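Local coordinates for multiple PDZ domain protein (PDB 4XH7) that probably acts as a signalling scaffold, using its fourth PDZ domain to bind the C-terminal tails of partner proteins, at residues Ala31-Phe36 with Ser40-Ser45; Arg56-Leu59 with Pro63-His66; Gly68-Gly73 with Val103-Cys108; Ile82-Glu87 with Val93-Glu98. One frame throughout, in Å; residues are numbered along the deposited sequence.

Contact 1 of 4, residues Ala31-Phe36 with Ser40-Ser45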
loop_
_atom_site.group_PDB
_atom_site.type_symbol
_atom_site.label_atom_id
_atom_site.label_comp_id
_atom_site.label_asym_id
_atom_site.label_seq_id
_atom_site.Cartn_x
_atom_site.Cartn_y
_atom_site.Cartn_z
ATOM N N ALA A 31 -5.370 -0.813 2.924
ATOM C CA ALA A 31 -5.230 -0.098 4.200
ATOM C C ALA A 31 -5.652 1.348 4.035
ATOM O O ALA A 31 -5.253 2.000 3.085
ATOM C CB ALA A 31 -3.799 -0.166 4.705
ATOM N N HIS A 32 -6.457 1.848 4.971
ATOM C CA HIS A 32 -6.791 3.268 4.969
ATOM C C HIS A 32 -5.928 3.937 6.015
ATOM O O HIS A 32 -5.990 3.608 7.221
ATOM C CB HIS A 32 -8.282 3.467 5.235
ATOM C CG HIS A 32 -9.139 2.825 4.198
ATOM N ND1 HIS A 32 -9.739 1.601 4.389
ATOM C CD2 HIS A 32 -9.454 3.211 2.941
ATOM C CE1 HIS A 32 -10.405 1.265 3.297
ATOM N NE2 HIS A 32 -10.242 2.221 2.399
ATOM N N VAL A 33 -5.087 4.844 5.549
ATOM C CA VAL A 33 -4.068 5.438 6.394
ATOM C C VAL A 33 -4.334 6.933 6.470
ATOM O O VAL A 33 -4.751 7.531 5.481
ATOM C CB VAL A 33 -2.658 5.163 5.801
ATOM C CG1 VAL A 33 -1.552 5.882 6.576
ATOM C CG2 VAL A 33 -2.375 3.667 5.818
ATOM N N SER A 34 -4.112 7.526 7.639
ATOM C CA SER A 34 -4.150 8.981 7.771
ATOM C C SER A 34 -2.831 9.491 8.302
ATOM O O SER A 34 -2.399 9.098 9.393
ATOM C CB SER A 34 -5.286 9.405 8.704
ATOM O OG SER A 34 -6.525 9.126 8.075
ATOM N N LYS A 35 -2.167 10.314 7.503
ATOM C CA LYS A 35 -0.911 10.897 7.936
ATOM C C LYS A 35 -1.188 11.891 9.059
ATOM O O LYS A 35 -2.296 12.403 9.176
ATOM C CB LYS A 35 -0.200 11.560 6.768
ATOM C CG LYS A 35 0.461 10.554 5.850
ATOM C CD LYS A 35 0.602 11.061 4.431
ATOM C CE LYS A 35 1.331 12.363 4.376
ATOM N NZ LYS A 35 1.643 12.735 2.989
ATOM N N PHE A 36 -0.186 12.134 9.895
ATOM C CA PHE A 36 -0.370 12.960 11.089
ATOM C C PHE A 36 -0.325 14.461 10.734
ATOM O O PHE A 36 -0.808 15.306 11.498
ATOM C CB PHE A 36 0.704 12.629 12.124
ATOM C CG PHE A 36 0.655 11.201 12.643
ATOM C CD1 PHE A 36 -0.487 10.418 12.510
ATOM C CD2 PHE A 36 1.765 10.652 13.260
ATOM C CE1 PHE A 36 -0.514 9.106 12.995
ATOM C CE2 PHE A 36 1.757 9.368 13.750
ATOM C CZ PHE A 36 0.605 8.580 13.621
ATOM N N SER A 40 4.428 15.386 6.779
ATOM C CA SER A 40 5.089 14.197 7.313
ATOM C C SER A 40 4.755 12.968 6.478
ATOM O O SER A 40 4.036 13.062 5.475
ATOM C CB SER A 40 4.711 13.975 8.766
ATOM O OG SER A 40 3.306 14.020 8.926
ATOM N N GLY A 41 5.290 11.818 6.877
ATOM C CA GLY A 41 5.241 10.672 6.004
ATOM C C GLY A 41 4.350 9.555 6.517
ATOM O O GLY A 41 3.502 9.736 7.372
ATOM N N LEU A 42 4.579 8.379 5.966
ATOM C CA LEU A 42 3.767 7.214 6.266
ATOM C C LEU A 42 4.242 6.353 7.426
ATOM O O LEU A 42 3.516 5.437 7.837
ATOM C CB LEU A 42 3.703 6.325 5.012
ATOM C CG LEU A 42 3.045 6.988 3.797
ATOM C CD1 LEU A 42 3.294 6.160 2.498
ATOM C CD2 LEU A 42 1.546 7.163 4.045
ATOM N N GLY A 43 5.448 6.581 7.939
ATOM C CA GLY A 43 5.939 5.707 8.996
ATOM C C GLY A 43 6.418 4.328 8.562
ATOM O O GLY A 43 6.301 3.358 9.331
ATOM N N ILE A 44 6.949 4.222 7.339
ATOM C CA ILE A 44 7.491 2.950 6.845
ATOM C C ILE A 44 8.871 3.181 6.227
ATOM O O ILE A 44 9.164 4.277 5.745
ATOM C CB ILE A 44 6.617 2.306 5.774
ATOM C CG1 ILE A 44 6.395 3.278 4.600
ATOM C CG2 ILE A 44 5.290 1.848 6.401
ATOM C CD1 ILE A 44 5.555 2.647 3.475
ATOM N N SER A 45 9.722 2.163 6.264
ATOM C CA SER A 45 10.902 2.206 5.402
ATOM C C SER A 45 10.672 1.236 4.280
ATOM O O SER A 45 9.904 0.269 4.426
ATOM C CB SER A 45 12.174 1.844 6.143
ATOM O OG SER A 45 12.107 0.543 6.658
HETATM O O HOH W 1 2.585 11.534 9.093
#
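Lys35 sets CG opposite its own carbonyl carbon (chi1 -76°), and a bend at chi3 (55°) then folds the chain end toward the Ser40 carbonyl. Its methylenes do the touching: CE lies 3.0 Å from Ser40 O, and CG lies 3.5 Å from Gly41 O. The ammonium group is too poorly angled to bond to Ser40 and instead donates to Leu99 O. Leu42 runs obliquely across this chain, bringing CD2 within 4.0 Å of Lys35 CG; the same methyl packs against Val33 CG1 at 4.2 Å, so one leucine branch meets both residues. No direct hydrogen bond spans the two segments. Water 1 supplies the polar link, accepting from Phe36 N (2.9 Å), donating to Gly41 O (2.7 Å) and bonding to Ser40 OG (2.6 Å), a hydroxyl also paired with Ser37 OG. With an alanine in place of Lys35, Leu99 O is likely to lose its charged partner and Leu42 CD2 part of its cover. The Gly41-Leu42-Gly43-Ile44 sequence is the Gly-Leu-Gly-hydrophobic signature of the PDZ carboxylate-binding loop, which this contact ties to the preceding strand. That strand, 26-34, pairs with strand 102-110 through Ala31-Met105 and Val33-Val103 backbone bonds, while helix 63-67 packs against it, with Pro63 against Val33 and Phe36 and Val64 against Ile44.

Contact 2 of 4, residues Arg56-Leu59 with Pro63-His66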
loop_
_atom_site.group_PDB
_atom_site.type_symbol
_atom_site.label_atom_id
_atom_site.label_comp_id
_atom_site.label_asym_id
_atom_site.label_seq_id
_atom_site.Cartn_x
_atom_site.Cartn_y
_atom_site.Cartn_z
ATOM N N ARG A 56 9.894 -2.442 4.278
ATOM C CA ARG A 56 10.971 -3.031 5.062
ATOM C C ARG A 56 10.593 -3.061 6.542
ATOM O O ARG A 56 10.713 -4.087 7.215
ATOM C CB ARG A 56 12.263 -2.240 4.858
ATOM C CG ARG A 56 13.452 -2.735 5.665
ATOM C CD ARG A 56 14.693 -1.954 5.276
ATOM N N SER A 57 10.117 -1.939 7.036
ATOM C CA SER A 57 9.718 -1.894 8.444
ATOM C C SER A 57 8.505 -0.988 8.607
ATOM O O SER A 57 8.318 -0.032 7.836
ATOM C CB SER A 57 10.886 -1.407 9.326
ATOM O OG SER A 57 11.151 -0.026 9.112
ATOM N N VAL A 58 7.649 -1.337 9.563
ATOM C CA VAL A 58 6.506 -0.501 9.941
ATOM C C VAL A 58 6.755 0.005 11.359
ATOM O O VAL A 58 6.870 -0.821 12.273
ATOM C CB VAL A 58 5.219 -1.303 9.942
ATOM C CG1 VAL A 58 4.072 -0.485 10.420
ATOM C CG2 VAL A 58 4.892 -1.793 8.507
ATOM N N LEU A 59 6.795 1.314 11.547
ATOM C CA LEU A 59 6.906 1.860 12.920
ATOM C C LEU A 59 5.545 1.753 13.600
ATOM O O LEU A 59 4.562 2.276 13.074
ATOM C CB LEU A 59 7.384 3.315 12.877
ATOM C CG LEU A 59 8.729 3.504 12.188
ATOM C CD1 LEU A 59 9.066 4.973 12.133
ATOM C CD2 LEU A 59 9.801 2.799 12.949
ATOM N N PRO A 63 1.759 6.396 10.952
ATOM C CA PRO A 63 0.439 6.270 10.317
ATOM C C PRO A 63 0.118 4.846 9.851
ATOM O O PRO A 63 -0.980 4.353 10.112
ATOM C CB PRO A 63 0.540 7.214 9.116
ATOM C CG PRO A 63 1.498 8.306 9.637
ATOM C CD PRO A 63 2.505 7.574 10.475
ATOM N N VAL A 64 1.042 4.206 9.139
ATOM C CA VAL A 64 0.754 2.837 8.668
ATOM C C VAL A 64 0.608 1.877 9.861
ATOM O O VAL A 64 -0.282 0.990 9.868
ATOM C CB VAL A 64 1.839 2.366 7.704
ATOM C CG1 VAL A 64 1.733 0.861 7.476
ATOM C CG2 VAL A 64 1.735 3.120 6.364
ATOM N N GLY A 65 1.446 2.060 10.892
ATOM C CA GLY A 65 1.323 1.242 12.089
ATOM C C GLY A 65 -0.048 1.422 12.745
ATOM O O GLY A 65 -0.656 0.453 13.240
ATOM N N HIS A 66 -0.558 2.655 12.718
ATOM C CA HIS A 66 -1.861 2.918 13.320
ATOM C C HIS A 66 -2.980 2.232 12.563
ATOM O O HIS A 66 -3.986 1.831 13.172
ATOM C CB HIS A 66 -2.141 4.412 13.397
ATOM C CG HIS A 66 -1.433 5.094 14.530
ATOM N ND1 HIS A 66 -1.874 6.277 15.082
ATOM C CD2 HIS A 66 -0.300 4.766 15.196
ATOM C CE1 HIS A 66 -1.059 6.636 16.063
ATOM N NE2 HIS A 66 -0.094 5.739 16.152
HETATM O O HOH W 2 3.886 3.449 10.826
#
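Leu59 O is approached by two groups tied to Gly65: water 2 donates to it at 2.6 Å, and Gly65 CA makes a CA-H...O contact with it at 3.5 Å, with an angle of 146° at the hydrogen. The setting is the short helix of the PDZ fold, 63-67, docking beside the end of strand 52-58. Water 2 also accepts from Gly65 N at 2.8 Å. That N-H belongs to the first turn of the helix, where no earlier helical carbonyl is available, and the water thus satisfies it while bridging to the strand end. Glycine is what allows such proximity, since a CB on this residue would fall 2.2 Å from Leu59 O, a plain clash. Alongside the polar bridge lies a small apolar patch made by the valines. Each points CG1 opposite its backbone N (chi1 176° in Val58), and the two CG1 methyls meet. Around this corner, Val64 and Leu59 form backbone bonds with Leu42 and Gly43, so both segments hold the carboxylate-binding loop. Upstream, Arg56 and Ser57 both face Ser45 in a classic beta bulge. A bound imidazole, probably from the crystallisation liquor, lies about 5 Å from the Val58 side chain. Val58 CG1 rests 4.0 Å from Val64 CG1 and closer still to the helix backbone, 3.7 Å from Gly65 CA.

Contact 3 of 4, residues Gly68-Gly73 with Val103-Cys108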
loop_
_atom_site.group_PDB
_atom_site.type_symbol
_atom_site.label_atom_id
_atom_site.label_comp_id
_atom_site.label_asym_id
_atom_site.label_seq_id
_atom_site.Cartn_x
_atom_site.Cartn_y
_atom_site.Cartn_z
ATOM N N GLY A 68 -2.635 -0.723 11.096
ATOM C CA GLY A 68 -2.558 -2.093 11.559
ATOM C C GLY A 68 -2.626 -3.179 10.486
ATOM O O GLY A 68 -2.371 -4.333 10.788
ATOM N N LYS A 69 -2.953 -2.798 9.254
ATOM C CA LYS A 69 -3.180 -3.751 8.181
ATOM C C LYS A 69 -1.935 -4.215 7.443
ATOM O O LYS A 69 -1.968 -5.249 6.749
ATOM C CB LYS A 69 -4.106 -3.128 7.129
ATOM C CG LYS A 69 -5.492 -2.744 7.611
ATOM C CD LYS A 69 -6.355 -3.957 7.754
ATOM C CE LYS A 69 -7.802 -3.563 7.928
ATOM N NZ LYS A 69 -8.544 -4.643 8.629
ATOM N N LEU A 70 -0.890 -3.397 7.477
ATOM C CA LEU A 70 0.284 -3.659 6.664
ATOM C C LEU A 70 1.453 -4.132 7.517
ATOM O O LEU A 70 1.674 -3.653 8.633
ATOM C CB LEU A 70 0.673 -2.403 5.881
ATOM C CG LEU A 70 -0.403 -1.838 4.963
ATOM C CD1 LEU A 70 0.102 -0.660 4.153
ATOM C CD2 LEU A 70 -0.937 -2.901 3.991
ATOM N N PHE A 71 2.211 -5.075 6.981
ATOM C CA PHE A 71 3.314 -5.709 7.691
ATOM C C PHE A 71 4.613 -5.619 6.915
ATOM O O PHE A 71 4.603 -5.491 5.685
ATOM C CB PHE A 71 3.004 -7.202 7.938
ATOM C CG PHE A 71 1.870 -7.434 8.902
ATOM C CD1 PHE A 71 0.560 -7.248 8.493
ATOM C CD2 PHE A 71 2.120 -7.826 10.209
ATOM C CE1 PHE A 71 -0.514 -7.448 9.361
ATOM C CE2 PHE A 71 1.061 -8.031 11.090
ATOM C CZ PHE A 71 -0.253 -7.821 10.674
ATOM N N SER A 72 5.746 -5.671 7.619
ATOM C CA SER A 72 7.023 -5.838 6.928
ATOM C C SER A 72 6.929 -6.967 5.911
ATOM O O SER A 72 6.318 -8.009 6.173
ATOM C CB SER A 72 8.149 -6.152 7.919
ATOM O OG SER A 72 7.941 -7.432 8.489
ATOM N N GLY A 73 7.517 -6.752 4.738
ATOM C CA GLY A 73 7.485 -7.736 3.683
ATOM C C GLY A 73 6.381 -7.479 2.676
ATOM O O GLY A 73 6.456 -8.010 1.580
ATOM N N VAL A 103 -4.891 8.426 2.781
ATOM C CA VAL A 103 -4.295 7.562 1.771
ATOM C C VAL A 103 -4.954 6.195 1.780
ATOM O O VAL A 103 -5.129 5.595 2.838
ATOM C CB VAL A 103 -2.783 7.375 2.016
ATOM C CG1 VAL A 103 -2.179 6.490 0.922
ATOM C CG2 VAL A 103 -2.100 8.745 2.049
ATOM N N THR A 104 -5.328 5.707 0.616
ATOM C CA THR A 104 -5.769 4.330 0.498
ATOM C C THR A 104 -4.652 3.543 -0.157
ATOM O O THR A 104 -4.317 3.820 -1.299
ATOM C CB THR A 104 -7.048 4.237 -0.355
ATOM O OG1 THR A 104 -8.085 4.958 0.335
ATOM C CG2 THR A 104 -7.480 2.758 -0.540
ATOM N N MET A 105 -4.089 2.572 0.561
ATOM C CA MET A 105 -2.923 1.837 0.078
ATOM C C MET A 105 -3.383 0.474 -0.286
ATOM O O MET A 105 -4.112 -0.143 0.495
ATOM C CB MET A 105 -1.848 1.735 1.168
ATOM C CG MET A 105 -1.341 3.078 1.623
ATOM S SD MET A 105 0.007 2.888 2.826
ATOM C CE MET A 105 1.192 1.966 1.827
ATOM N N VAL A 106 -2.951 -0.042 -1.439
ATOM C CA VAL A 106 -3.185 -1.441 -1.752
ATOM C C VAL A 106 -1.840 -2.126 -1.781
ATOM O O VAL A 106 -0.929 -1.658 -2.480
ATOM C CB VAL A 106 -3.865 -1.650 -3.135
ATOM C CG1 VAL A 106 -4.121 -3.180 -3.418
ATOM C CG2 VAL A 106 -5.150 -0.812 -3.246
ATOM N N CYS A 107 -1.720 -3.222 -1.037
ATOM C CA CYS A 107 -0.476 -4.014 -0.998
ATOM C C CYS A 107 -0.770 -5.477 -1.172
ATOM O O CYS A 107 -1.936 -5.889 -1.195
ATOM C CB CYS A 107 0.255 -3.854 0.341
ATOM S SG CYS A 107 0.773 -2.143 0.706
ATOM N N CYS A 108 0.274 -6.297 -1.282
ATOM C CA CYS A 108 0.033 -7.754 -1.265
ATOM C C CYS A 108 1.144 -8.505 -0.587
ATOM O O CYS A 108 2.220 -7.948 -0.284
ATOM C CB CYS A 108 -0.158 -8.301 -2.688
ATOM S SG CYS A 108 1.296 -8.102 -3.742
#
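Leu70 alone carries the segment Gly68-Gly73 onto Met105 and Cys107 of strand 102-110. The approach starts at Gly68, whose positive phi (83°) takes the chain out of helix 63-67. Lys69 follows, its carbonyl bonded to Arg109 NH1 and its side chain against Ala31. Leu70 then turns inward, and its two methyls divide the work. CD1 sits 3.7 Å from Met105 CE and 3.8 Å from Met105 SD, reached because the methionine chain bends at chi3 (60°) and curls its methyl back toward the leucine. CD2 lies 3.8 Å from Cys107 SG and 4.0 Å from Cys107 CB; the sulfur is also 3.8 Å from CD1, so it nestles against both branches. Reducing Leu70 to an alanine would remove both methyls and probably leave Met105 CE and Cys107 SG facing a gap in the core. Beyond it the chain turns outward: Phe71 N bonds to Asp74 OD2, and Gly73 makes a backbone bond with Ile55. Leu70 and Met105 also both pack on Val64, while Leu76 covers Met105 and Cys107, so the contact joins the loop after the short helix to the middle of the PDZ sandwich. No hydrogen bond crosses it. Its cohesion is therefore hydrophobic, drawn from methyl and sulfur surfaces that are buried together, and depends on close shape fit instead of directional bonding.

Contact 4 of 4, residues Ile82-Glu87 with Val93-Glu98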
loop_
_atom_site.group_PDB
_atom_site.type_symbol
_atom_site.label_atom_id
_atom_site.label_comp_id
_atom_site.label_asym_id
_atom_site.label_seq_id
_atom_site.Cartn_x
_atom_site.Cartn_y
_atom_site.Cartn_z
ATOM N N ILE A 82 -3.163 5.487 -7.828
ATOM C CA ILE A 82 -1.947 5.607 -8.629
ATOM C C ILE A 82 -1.128 4.309 -8.565
ATOM O O ILE A 82 -0.782 3.815 -7.476
ATOM C CB ILE A 82 -1.081 6.763 -8.122
ATOM C CG1 ILE A 82 -1.879 8.079 -8.124
ATOM C CG2 ILE A 82 0.222 6.869 -8.914
ATOM C CD1 ILE A 82 -1.278 9.154 -7.245
ATOM N N ASN A 83 -0.812 3.755 -9.718
ATOM C CA ASN A 83 -0.078 2.495 -9.763
ATOM C C ASN A 83 1.348 2.612 -9.253
ATOM O O ASN A 83 2.055 3.569 -9.596
ATOM C CB ASN A 83 -0.019 1.974 -11.205
ATOM C CG ASN A 83 0.767 0.692 -11.303
ATOM O OD1 ASN A 83 0.310 -0.326 -10.815
ATOM N ND2 ASN A 83 1.982 0.740 -11.878
ATOM N N LEU A 84 1.781 1.625 -8.462
ATOM C CA LEU A 84 3.167 1.555 -8.060
ATOM C C LEU A 84 3.870 0.312 -8.597
ATOM O O LEU A 84 5.102 0.296 -8.707
ATOM C CB LEU A 84 3.278 1.584 -6.520
ATOM C CG LEU A 84 2.689 2.804 -5.824
ATOM C CD1 LEU A 84 2.688 2.566 -4.296
ATOM C CD2 LEU A 84 3.482 4.031 -6.183
ATOM N N LEU A 85 3.121 -0.760 -8.892
ATOM C CA LEU A 85 3.751 -1.992 -9.347
ATOM C C LEU A 85 4.517 -1.813 -10.651
ATOM O O LEU A 85 3.988 -1.317 -11.635
ATOM C CB LEU A 85 2.694 -3.094 -9.511
ATOM C CG LEU A 85 3.243 -4.430 -10.027
ATOM C CD1 LEU A 85 4.265 -5.007 -9.026
ATOM C CD2 LEU A 85 2.093 -5.386 -10.221
ATOM N N GLY A 86 5.792 -2.180 -10.639
ATOM C CA GLY A 86 6.581 -2.148 -11.857
ATOM C C GLY A 86 7.133 -0.779 -12.211
ATOM O O GLY A 86 7.787 -0.648 -13.256
ATOM N N GLU A 87 6.894 0.221 -11.358
ATOM C CA GLU A 87 7.419 1.556 -11.579
ATOM C C GLU A 87 8.874 1.656 -11.112
ATOM O O GLU A 87 9.367 0.802 -10.372
ATOM C CB GLU A 87 6.548 2.616 -10.856
ATOM C CG GLU A 87 5.020 2.600 -11.206
ATOM C CD GLU A 87 4.672 3.001 -12.655
ATOM O OE1 GLU A 87 3.507 2.785 -13.080
ATOM O OE2 GLU A 87 5.538 3.549 -13.361
ATOM N N VAL A 93 9.044 6.717 -5.072
ATOM C CA VAL A 93 9.356 7.635 -3.976
ATOM C C VAL A 93 8.619 8.956 -4.144
ATOM O O VAL A 93 8.032 9.461 -3.164
ATOM C CB VAL A 93 10.866 7.875 -3.891
ATOM C CG1 VAL A 93 11.166 8.999 -2.905
ATOM C CG2 VAL A 93 11.554 6.588 -3.485
ATOM N N ASN A 94 8.616 9.491 -5.357
ATOM C CA ASN A 94 7.948 10.763 -5.598
ATOM C C ASN A 94 6.442 10.661 -5.424
ATOM O O ASN A 94 5.828 11.545 -4.834
ATOM C CB ASN A 94 8.277 11.292 -6.978
ATOM C CG ASN A 94 9.627 11.964 -7.029
ATOM O OD1 ASN A 94 10.177 12.337 -6.006
ATOM N ND2 ASN A 94 10.167 12.115 -8.220
ATOM N N ILE A 95 5.849 9.567 -5.890
ATOM C CA ILE A 95 4.411 9.385 -5.700
ATOM C C ILE A 95 4.072 9.346 -4.192
ATOM O O ILE A 95 3.140 10.016 -3.741
ATOM C CB ILE A 95 3.907 8.101 -6.401
ATOM C CG1 ILE A 95 3.881 8.288 -7.938
ATOM C CG2 ILE A 95 2.484 7.765 -5.906
ATOM C CD1 ILE A 95 3.873 6.981 -8.775
ATOM N N LEU A 96 4.816 8.577 -3.392
ATOM C CA LEU A 96 4.533 8.491 -1.956
ATOM C C LEU A 96 4.699 9.861 -1.280
ATOM O O LEU A 96 3.914 10.245 -0.404
ATOM C CB LEU A 96 5.441 7.456 -1.274
ATOM C CG LEU A 96 5.214 6.029 -1.788
ATOM C CD1 LEU A 96 6.274 5.103 -1.228
ATOM C CD2 LEU A 96 3.821 5.506 -1.415
ATOM N N LYS A 97 5.722 10.605 -1.686
ATOM C CA LYS A 97 5.976 11.913 -1.045
ATOM C C LYS A 97 4.851 12.907 -1.276
ATOM O O LYS A 97 4.603 13.781 -0.441
ATOM C CB LYS A 97 7.288 12.520 -1.557
ATOM C CG LYS A 97 8.518 11.893 -0.935
ATOM N N GLU A 98 4.188 12.802 -2.410
ATOM C CA GLU A 98 3.179 13.769 -2.825
ATOM C C GLU A 98 1.778 13.435 -2.343
ATOM O O GLU A 98 0.813 14.109 -2.713
ATOM C CB GLU A 98 3.154 13.878 -4.350
ATOM C CG GLU A 98 4.408 14.515 -4.949
#
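Ile95 of helix 89-97 meets Ile82 and Leu84 in the apolar part of this contact, its side chain lying alongside theirs and pointing the other way. Ile82 CG2 reaches Ile95 CD1 at 3.7 Å, while Leu84 CD2 lies 3.9 Å from Ile95 CG2 and as close to Ile95 CD1. With chi1 of -73°, Ile95 places CG2 opposite its backbone N and leaves CG1 to carry CD1 toward the strand, so both branches find partners. At the next helix residue, Leu84 CD1 touches Leu96 CD2 more loosely at 4.3 Å. Val79 of strand 75-79 packs against both Leu84 and Ile95, and Leu76 against Leu84.

No hydrogen bond crosses the contact; the side-chain ones lie within Ile82-Glu87. The Asn83 amide spends its two N-H groups inside the segment: ND2 donates to Leu85 O at 2.9 Å and to Glu87 OE1 at 2.8 Å, the carboxylate oxygen being met on its anti side. Both partners lie in or near the amide plane, which fixes the rotation of that group. The segment folds through a type II beta turn from Leu84 to Glu87, closed by Glu87 N to Leu84 O at 3.2 Å, with Gly86 supplying the positive phi (82°) at its third position.

In PDZ domains the equivalent helix flanks the peptide groove. Here its grip on the strand and turn is hydrophobic: the polar network shapes the turn, while what passes between the two segments is methyl packing, with no directional bond.

Contacts 1 and 2 are interlocked, their centres 7 Å apart, with Ser45 OG 2.7 Å from Ser57 OG joining strands 44-49 and 52-58. Contact 1 shares a sheet with contact 3, Ala31 CB lying 3.8 Å from Leu70 CG, and contact 2 reaches contact 3 through Val64 CG1, 3.8 Å from Leu70 CB. An imidazole, probably from the crystallisation liquor, lies about 6 Å from the Leu70 side chain, near contacts 2 and 3. Contact 4, nested within the loop that contact 3 closes, stays about 17 Å from contact 2 between centres yet touches contact 1 through Leu42 CD1, 4.0 Å from Leu96 CD2. That junction brings the carboxylate-binding loop beside helix 89-97, consistent with the groove end in PDZ relatives.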